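Local coordinates for uncharacterized protein (Mycobacterium tuberculosis, PDB 6Y56) that is a nucleotidyltransferase toxin of a toxin-antitoxin system and probably blocks growth by transferring nucleotides onto an RNA target such as tRNA, at residues D25-D29 against T52-K56; T67-A73 against V123-A129. One frame throughout, in Å; residues are numbered along the deposited sequence.

How the contacts relate
The two contacts lie side by side in the nucleotidyltransferase core, their centres about 11 Å apart, and come in series along the chain: contact 1 closes at K56 before contact 2 opens at T67. Contact 1 joins helix 19-38 to helix 50-59; contact 2 pairs strands 68-72 and 125-129, second and third of the six-stranded mixed sheet counted from 47-49. T52 CG2 packs on L69 CD2 at 3.9 Å, and Q28 NE2 lies beside the backbone of T67 and D68. Helix 19-38 serves both contacts, since L24, L31 and L32 also touch contact 2. The helix pair thus flanks the start of strand 68-72, whose D68 and D70 are consistent with the metal-binding acids of related nucleotidyltransferases.

Contact 1 of 2, residues D25-D29 against T52-K56; sequences DVAQD and TSLRK
K56 reaches across to segment 25-29 of helix 19-38 and places its ammonium between D25 and D29, one helical turn apart. The two short axes run 12.0 Å from each other at 89°, so long side chains bridge the gap. A bend at chi2 (-57°) turns the lysine, and its extended remainder carries NZ across. The tight part lies around this nitrogen: K56 NZ is 2.7 Å from D29 OD1 and 2.8 Å from D25 OD1, two salt bridges that each approach from above the carboxylate plane. Two weak hydrogen bonds add to the grip, K56 NZ to Q28 OE1 at 3.2 Å and to the backbone D25 O at 2.9 Å. Two carboxylates and two weaker acceptors share the three N-H groups of K56, which would probably favour the protonated lysine.

The looser part flanks this site. R55 NH2 and D25 OD2 form a salt bridge at 3.2 Å whose hydrogen bond is weak, the N-H...O angle being 133° and the guanidinium and carboxylate planes nearly perpendicular. The contact of Q28 OE1 with T52 CG2, 3.8 Å, is van der Waals packing. All six touching residues are buried, so the contrast is one of tighter and looser bonding, not of core and solvent.

Second partners fix the acids and the amide: D25 OD2 bonds to H11 NE2, D29 OD2 to Y151 OH, and Q28 NE2 to S66 O. The charge network of D25, D29, R55 and K56 ties helix 19-38 to helix 50-59, with helix 5-11 touching R55, strand 47-49 packing on K56 and strand 94-100 on another side of helix 19-38.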
loop_
_atom_site.group_PDB
_atom_site.type_symbol
_atom_site.label_atom_id
_atom_site.label_comp_id
_atom_site.label_asym_id
_atom_site.label_seq_id
_atom_site.Cartn_x
_atom_site.Cartn_y
_atom_site.Cartn_z
ATOM N N ASP A 25 -9.918 -0.830 -10.362
ATOM C CA ASP A 25 -9.002 0.306 -10.416
ATOM C C ASP A 25 -9.768 1.600 -10.681
ATOM O O ASP A 25 -9.560 2.622 -10.003
ATOM C CB ASP A 25 -7.947 0.054 -11.507
ATOM C CG ASP A 25 -6.890 1.143 -11.578
ATOM O OD1 ASP A 25 -6.099 1.263 -10.623
ATOM O OD2 ASP A 25 -6.837 1.889 -12.586
ATOM N N VAL A 26 -10.687 1.564 -11.648
ATOM C CA VAL A 26 -11.497 2.735 -11.952
ATOM C C VAL A 26 -12.395 3.084 -10.771
ATOM O O VAL A 26 -12.535 4.261 -10.404
ATOM C CB VAL A 26 -12.317 2.489 -13.235
ATOM C CG1 VAL A 26 -13.317 3.604 -13.457
ATOM C CG2 VAL A 26 -11.405 2.353 -14.433
ATOM N N ALA A 27 -13.030 2.070 -10.166
ATOM C CA ALA A 27 -13.909 2.313 -9.022
ATOM C C ALA A 27 -13.149 2.961 -7.874
ATOM O O ALA A 27 -13.663 3.884 -7.227
ATOM C CB ALA A 27 -14.553 0.999 -8.576
ATOM N N GLN A 28 -11.919 2.505 -7.615
ATOM C CA GLN A 28 -11.102 3.126 -6.575
ATOM C C GLN A 28 -10.881 4.610 -6.835
ATOM O O GLN A 28 -10.891 5.418 -5.896
ATOM C CB GLN A 28 -9.740 2.445 -6.498
ATOM C CG GLN A 28 -9.753 1.033 -6.000
ATOM C CD GLN A 28 -8.424 0.368 -6.213
ATOM O OE1 GLN A 28 -7.688 0.722 -7.139
ATOM N NE2 GLN A 28 -8.104 -0.601 -5.370
ATOM N N ASP A 29 -10.627 4.994 -8.095
ATOM C CA ASP A 29 -10.443 6.415 -8.395
ATOM C C ASP A 29 -11.689 7.205 -8.038
ATOM O O ASP A 29 -11.604 8.335 -7.540
ATOM C CB ASP A 29 -10.153 6.638 -9.880
ATOM C CG ASP A 29 -8.853 6.023 -10.328
ATOM O OD1 ASP A 29 -7.995 5.699 -9.473
ATOM O OD2 ASP A 29 -8.692 5.871 -11.548
ATOM N N THR A 52 -1.410 0.552 -3.321
ATOM C CA THR A 52 -2.314 1.253 -4.219
ATOM C C THR A 52 -1.977 2.732 -4.325
ATOM O O THR A 52 -2.178 3.322 -5.391
ATOM C CB THR A 52 -3.764 1.002 -3.822
ATOM O OG1 THR A 52 -3.939 -0.417 -3.706
ATOM C CG2 THR A 52 -4.744 1.547 -4.877
ATOM N N SER A 53 -1.430 3.337 -3.265
ATOM C CA SER A 53 -0.940 4.701 -3.414
ATOM C C SER A 53 0.225 4.741 -4.390
ATOM O O SER A 53 0.359 5.690 -5.172
ATOM C CB SER A 53 -0.581 5.319 -2.060
ATOM O OG SER A 53 0.633 4.812 -1.530
ATOM N N LEU A 54 1.050 3.691 -4.393
ATOM C CA LEU A 54 2.139 3.604 -5.356
ATOM C C LEU A 54 1.596 3.544 -6.776
ATOM O O LEU A 54 2.080 4.261 -7.665
ATOM C CB LEU A 54 3.000 2.382 -5.031
ATOM C CG LEU A 54 4.262 2.062 -5.818
ATOM C CD1 LEU A 54 5.344 3.094 -5.538
ATOM C CD2 LEU A 54 4.731 0.645 -5.464
ATOM N N ARG A 55 0.556 2.737 -6.997
ATOM C CA ARG A 55 -0.094 2.669 -8.301
ATOM C C ARG A 55 -0.687 4.015 -8.700
ATOM O O ARG A 55 -0.444 4.509 -9.806
ATOM C CB ARG A 55 -1.190 1.605 -8.275
ATOM C CG ARG A 55 -2.224 1.783 -9.367
ATOM C CD ARG A 55 -1.689 1.474 -10.754
ATOM N NE ARG A 55 -2.749 1.711 -11.730
ATOM C CZ ARG A 55 -2.861 1.105 -12.908
ATOM N NH1 ARG A 55 -1.950 0.223 -13.313
ATOM N NH2 ARG A 55 -3.894 1.398 -13.692
ATOM N N LYS A 56 -1.478 4.627 -7.818
ATOM C CA LYS A 56 -2.254 5.797 -8.236
ATOM C C LYS A 56 -1.369 7.012 -8.463
ATOM O O LYS A 56 -1.623 7.805 -9.382
ATOM C CB LYS A 56 -3.302 6.172 -7.184
ATOM C CG LYS A 56 -4.312 5.093 -6.864
ATOM C CD LYS A 56 -5.053 4.631 -8.102
ATOM C CE LYS A 56 -6.163 3.652 -7.728
ATOM N NZ LYS A 56 -6.970 3.242 -8.917
#

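Contact 2 of 2, residues T67-A73 against V123-A129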
loop_
_atom_site.group_PDB
_atom_site.type_symbol
_atom_site.label_atom_id
_atom_site.label_comp_id
_atom_site.label_asym_id
_atom_site.label_seq_id
_atom_site.Cartn_x
_atom_site.Cartn_y
_atom_site.Cartn_z
ATOM N N THR A 67 -5.479 -4.000 -5.313
ATOM C CA THR A 67 -6.883 -4.208 -4.970
ATOM C C THR A 67 -7.254 -3.689 -3.595
ATOM O O THR A 67 -8.434 -3.762 -3.219
ATOM C CB THR A 67 -7.228 -5.698 -5.002
ATOM O OG1 THR A 67 -6.514 -6.367 -3.951
ATOM C CG2 THR A 67 -6.865 -6.310 -6.346
ATOM N N ASP A 68 -6.292 -3.227 -2.819
ATOM C CA ASP A 68 -6.596 -2.739 -1.491
ATOM C C ASP A 68 -6.495 -1.223 -1.449
ATOM O O ASP A 68 -5.896 -0.581 -2.313
ATOM C CB ASP A 68 -5.735 -3.408 -0.408
ATOM C CG ASP A 68 -4.239 -3.407 -0.717
ATOM O OD1 ASP A 68 -3.817 -3.071 -1.851
ATOM O OD2 ASP A 68 -3.467 -3.768 0.206
ATOM N N LEU A 69 -7.165 -0.642 -0.482
ATOM C CA LEU A 69 -6.989 0.760 -0.162
ATOM C C LEU A 69 -6.507 0.812 1.273
ATOM O O LEU A 69 -7.173 0.285 2.168
ATOM C CB LEU A 69 -8.304 1.514 -0.327
ATOM C CG LEU A 69 -8.735 1.722 -1.784
ATOM C CD1 LEU A 69 -10.113 2.347 -1.841
ATOM C CD2 LEU A 69 -7.737 2.591 -2.550
ATOM N N ASP A 70 -5.329 1.383 1.486
ATOM C CA ASP A 70 -4.722 1.448 2.804
ATOM C C ASP A 70 -4.546 2.908 3.175
ATOM O O ASP A 70 -4.099 3.714 2.354
ATOM C CB ASP A 70 -3.334 0.815 2.795
ATOM C CG ASP A 70 -3.367 -0.679 2.541
ATOM O OD1 ASP A 70 -4.231 -1.367 3.120
ATOM O OD2 ASP A 70 -2.504 -1.175 1.782
ATOM N N PHE A 71 -4.888 3.241 4.413
ATOM C CA PHE A 71 -4.724 4.584 4.926
ATOM C C PHE A 71 -4.072 4.512 6.290
ATOM O O PHE A 71 -4.244 3.536 7.031
ATOM C CB PHE A 71 -6.064 5.309 5.089
ATOM C CG PHE A 71 -6.854 5.405 3.830
ATOM C CD1 PHE A 71 -6.639 6.446 2.944
ATOM C CD2 PHE A 71 -7.812 4.450 3.519
ATOM C CE1 PHE A 71 -7.365 6.541 1.760
ATOM C CE2 PHE A 71 -8.541 4.538 2.338
ATOM C CZ PHE A 71 -8.314 5.574 1.453
ATOM N N SER A 72 -3.329 5.561 6.626
ATOM C CA SER A 72 -2.939 5.796 8.005
ATOM C C SER A 72 -3.990 6.716 8.605
ATOM O O SER A 72 -4.254 7.797 8.060
ATOM C CB SER A 72 -1.563 6.447 8.084
ATOM O OG SER A 72 -1.287 6.843 9.418
ATOM N N ALA A 73 -4.606 6.279 9.698
ATOM C CA ALA A 73 -5.657 7.054 10.358
ATOM C C ALA A 73 -5.609 6.738 11.835
ATOM O O ALA A 73 -6.284 5.821 12.316
ATOM C CB ALA A 73 -7.036 6.723 9.786
ATOM N N VAL A 123 -11.337 -9.773 -5.016
ATOM C CA VAL A 123 -11.255 -9.427 -3.603
ATOM C C VAL A 123 -10.647 -8.040 -3.457
ATOM O O VAL A 123 -9.563 -7.759 -3.991
ATOM C CB VAL A 123 -10.417 -10.475 -2.857
ATOM C CG1 VAL A 123 -9.845 -9.899 -1.562
ATOM C CG2 VAL A 123 -11.237 -11.734 -2.612
ATOM N N ALA A 124 -11.344 -7.165 -2.728
ATOM C CA ALA A 124 -10.885 -5.808 -2.487
ATOM C C ALA A 124 -11.139 -5.454 -1.034
ATOM O O ALA A 124 -12.088 -5.934 -0.414
ATOM C CB ALA A 124 -11.598 -4.811 -3.401
ATOM N N SER A 125 -10.296 -4.591 -0.495
ATOM C CA SER A 125 -10.364 -4.286 0.920
ATOM C C SER A 125 -10.002 -2.832 1.168
ATOM O O SER A 125 -9.447 -2.144 0.307
ATOM C CB SER A 125 -9.432 -5.188 1.720
ATOM O OG SER A 125 -8.119 -5.108 1.195
ATOM N N VAL A 126 -10.335 -2.375 2.370
ATOM C CA VAL A 126 -9.911 -1.081 2.885
ATOM C C VAL A 126 -9.383 -1.324 4.288
ATOM O O VAL A 126 -10.029 -2.015 5.084
ATOM C CB VAL A 126 -11.078 -0.079 2.917
ATOM C CG1 VAL A 126 -10.584 1.299 3.311
ATOM C CG2 VAL A 126 -11.794 -0.032 1.575
ATOM N N GLU A 127 -8.210 -0.774 4.593
ATOM C CA GLU A 127 -7.607 -0.972 5.903
ATOM C C GLU A 127 -7.072 0.352 6.418
ATOM O O GLU A 127 -6.559 1.166 5.641
ATOM C CB GLU A 127 -6.463 -1.983 5.846
ATOM C CG GLU A 127 -6.010 -2.471 7.203
ATOM C CD GLU A 127 -4.862 -3.450 7.110
ATOM O OE1 GLU A 127 -4.304 -3.809 8.167
ATOM O OE2 GLU A 127 -4.518 -3.858 5.979
ATOM N N PHE A 128 -7.161 0.547 7.732
ATOM C CA PHE A 128 -6.783 1.798 8.381
ATOM C C PHE A 128 -5.783 1.489 9.478
ATOM O O PHE A 128 -6.152 0.911 10.509
ATOM C CB PHE A 128 -8.001 2.463 9.000
ATOM C CG PHE A 128 -9.050 2.844 8.016
ATOM C CD1 PHE A 128 -10.036 1.946 7.656
ATOM C CD2 PHE A 128 -9.075 4.114 7.476
ATOM C CE1 PHE A 128 -11.024 2.285 6.763
ATOM C CE2 PHE A 128 -10.067 4.469 6.582
ATOM C CZ PHE A 128 -11.038 3.549 6.221
ATOM N N ALA A 129 -4.533 1.891 9.274
ATOM C CA ALA A 129 -3.495 1.674 10.269
ATOM C C ALA A 129 -3.634 2.681 11.401
ATOM O O ALA A 129 -3.963 3.852 11.177
ATOM C CB ALA A 129 -2.119 1.847 9.625
HETATM O O HOH W 1 -9.861 -1.576 -2.874
HETATM O O HOH W 2 -7.688 -6.639 -1.288
HETATM O O HOH W 3 -6.437 -3.059 2.680
#
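F71 and F128 both hold CG anti to the carbonyl carbon (chi1 -58° and -62°), which sends the two rings the same way from paired positions. They belong to adjacent parallel strands, 68-72 and 125-129, in the central mixed sheet of the nucleotidyltransferase fold. The ring planes differ by 22°, but the centroids are 5.6 Å apart, so the rings slide past each other with little overlap; F71 CD2 and F128 CE2 come closest, at 3.8 Å. V126 CG1 meets the edge of the F71 ring in its plane. L69 completes this apolar face, and helices 19-38 and 76-86 cover it.

Backbone bonds alternate as parallel pairing requires. L69 N donates to S125 O at 2.8 Å, E127 N to L69 O, F71 N to E127 O, A129 N to F71 O, and A73 N to A129 O. The T67 end is looser, with a weak bond from S125 N to T67 O at 3.4 Å.

The opposite face is mostly polar, bearing D68, D70, S125 and E127, with S72 and A129 at its far end. The D-L-D sequence of strand 68-72 is consistent with the paired acids that bind metal in related nucleotidyltransferases: D68 OD2 and D70 OD2, two acceptors, lie 3.2 Å apart. D70 OD1 and E127 OE2, like charges, come within 3.8 Å. One of three bridging waters donates to D70 OD1 at 2.8 Å and lies 3.0 Å from S125 OG.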